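Side-chain contact in SalCYP truncation (Salinispora tropica, PDB 7ABB), which belongs to the cytochrome P450 family of largely helical heme proteins and holds a bound heme c in the crystal: residues R136-E141 / I352-E357. Sequence-based numbering, arbitrary orientation.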
# COMPACT_ATOMS: atom_id res chain seq x y z
N ARG A 136 -6.54 -8.45 7.72
CA ARG A 136 -5.90 -7.43 8.55
C ARG A 136 -5.03 -8.03 9.64
O ARG A 136 -3.86 -7.61 9.77
CB ARG A 136 -6.95 -6.47 9.12
CG ARG A 136 -6.34 -5.22 9.74
CD ARG A 136 -7.41 -4.22 10.13
NE ARG A 136 -8.16 -3.79 8.95
CZ ARG A 136 -9.44 -4.04 8.71
NH1 ARG A 136 -10.20 -4.72 9.58
NH2 ARG A 136 -9.98 -3.60 7.58
N PRO A 137 -5.49 -8.97 10.46
CA PRO A 137 -4.57 -9.57 11.44
C PRO A 137 -3.41 -10.31 10.79
O PRO A 137 -2.29 -10.29 11.33
CB PRO A 137 -5.48 -10.48 12.28
CG PRO A 137 -6.69 -10.63 11.56
CD PRO A 137 -6.86 -9.47 10.63
N TYR A 138 -3.64 -10.93 9.64
CA TYR A 138 -2.57 -11.58 8.88
C TYR A 138 -1.48 -10.59 8.51
O TYR A 138 -0.30 -10.79 8.82
CB TYR A 138 -3.18 -12.20 7.62
CG TYR A 138 -2.23 -12.63 6.55
CD1 TYR A 138 -1.43 -13.75 6.70
CD2 TYR A 138 -2.13 -11.92 5.36
CE1 TYR A 138 -0.57 -14.16 5.69
CE2 TYR A 138 -1.30 -12.32 4.36
CZ TYR A 138 -0.55 -13.44 4.50
OH TYR A 138 0.27 -13.81 3.48
N VAL A 139 -1.86 -9.51 7.85
CA VAL A 139 -0.90 -8.52 7.39
C VAL A 139 -0.20 -7.86 8.57
O VAL A 139 1.02 -7.63 8.52
CB VAL A 139 -1.60 -7.49 6.48
CG1 VAL A 139 -0.67 -6.32 6.17
CG2 VAL A 139 -2.03 -8.16 5.19
N LEU A 140 -0.94 -7.51 9.61
CA LEU A 140 -0.31 -6.88 10.76
C LEU A 140 0.67 -7.82 11.45
O LEU A 140 1.75 -7.39 11.86
CB LEU A 140 -1.37 -6.38 11.74
CG LEU A 140 -0.85 -5.73 13.02
CD1 LEU A 140 0.07 -4.55 12.74
CD2 LEU A 140 -2.05 -5.32 13.88
N GLU A 141 0.31 -9.10 11.60
CA GLU A 141 1.26 -10.06 12.15
C GLU A 141 2.55 -10.07 11.33
O GLU A 141 3.66 -10.02 11.89
CB GLU A 141 0.65 -11.47 12.19
CG GLU A 141 1.64 -12.55 12.65
CD GLU A 141 1.02 -13.92 12.84
OE1 GLU A 141 -0.21 -14.02 13.10
OE2 GLU A 141 1.78 -14.90 12.70
N ILE A 352 0.75 -10.96 -0.39
CA ILE A 352 -0.42 -11.14 -1.25
C ILE A 352 -0.36 -12.50 -1.92
O ILE A 352 -1.33 -13.28 -1.87
CB ILE A 352 -0.50 -10.00 -2.28
CG1 ILE A 352 -0.78 -8.69 -1.58
CG2 ILE A 352 -1.61 -10.26 -3.29
CD1 ILE A 352 -0.48 -7.46 -2.46
N LEU A 353 0.75 -12.81 -2.58
CA LEU A 353 0.87 -14.08 -3.28
C LEU A 353 0.70 -15.25 -2.32
O LEU A 353 -0.03 -16.21 -2.61
CB LEU A 353 2.20 -14.16 -4.00
CG LEU A 353 2.45 -15.47 -4.74
CD1 LEU A 353 1.34 -15.77 -5.74
CD2 LEU A 353 3.80 -15.44 -5.42
N THR A 354 1.39 -15.20 -1.19
CA THR A 354 1.33 -16.32 -0.24
C THR A 354 -0.08 -16.51 0.28
O THR A 354 -0.56 -17.66 0.39
CB THR A 354 2.31 -16.06 0.90
OG1 THR A 354 3.64 -15.96 0.38
CG2 THR A 354 2.29 -17.20 1.87
N ALA A 355 -0.76 -15.41 0.63
CA ALA A 355 -2.13 -15.55 1.15
C ALA A 355 -3.03 -16.17 0.10
O ALA A 355 -3.82 -17.06 0.41
CB ALA A 355 -2.69 -14.20 1.56
N TRP A 356 -2.93 -15.70 -1.14
CA TRP A 356 -3.80 -16.27 -2.16
C TRP A 356 -3.45 -17.72 -2.49
O TRP A 356 -4.34 -18.53 -2.82
CB TRP A 356 -3.77 -15.41 -3.43
CG TRP A 356 -4.44 -14.04 -3.26
CD1 TRP A 356 -5.24 -13.63 -2.24
CD2 TRP A 356 -4.32 -12.93 -4.16
NE1 TRP A 356 -5.65 -12.32 -2.46
CE2 TRP A 356 -5.08 -11.87 -3.62
CE3 TRP A 356 -3.64 -12.74 -5.35
CZ2 TRP A 356 -5.18 -10.63 -4.26
CZ3 TRP A 356 -3.73 -11.50 -5.98
CH2 TRP A 356 -4.50 -10.48 -5.43
N GLU A 357 -2.18 -18.10 -2.41
CA GLU A 357 -1.79 -19.49 -2.58
C GLU A 357 -2.46 -20.36 -1.51
O GLU A 357 -3.07 -21.40 -1.80
CB GLU A 357 -0.26 -19.62 -2.51
CG GLU A 357 0.48 -19.15 -3.75
CD GLU A 357 1.98 -19.12 -3.57
OE1 GLU A 357 2.44 -19.05 -2.41
OE2 GLU A 357 2.72 -19.17 -4.58
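The contact belongs to the D-E-I-L four-helix bundle at the core of the P450 fold, where Y138 of helix 130-147, corresponding to helix E of the family, reaches helix 345-362, the L helix. The nearest CA atoms, those of Y138 and A355, are 8.7 Å apart, and this one tyrosine bridges the gap. Its ring is carried toward the L helix by a first torsion that sets CG anti to the backbone N (chi1 166°). The methyl of A355 meets the ring obliquely beside its hydroxyl end, with A355 CB 3.6 Å from Y138 CE2 and 3.5 Å from Y138 OH. T354 adds a looser touch, its CB 4.0 Å from Y138 OH. Although Y138 OH approaches A355 N to 3.4 Å, the angle is too poor for a hydrogen bond; the phenol instead bonds to the carbonyl O of Q351, one turn earlier. The buried hydroxyl thus has a polar partner on the very helix its ring packs against. T354 OG1 turns back to its own helix, bonding to A350 O. The Y138 side chain lies about 10 Å from the heme c. I111 and A115 of helix 108-120 (D) also touch Y138, while M244 of helix 238-253, the C-terminal part of I, packs on both Y138 and A355, completing the bundle.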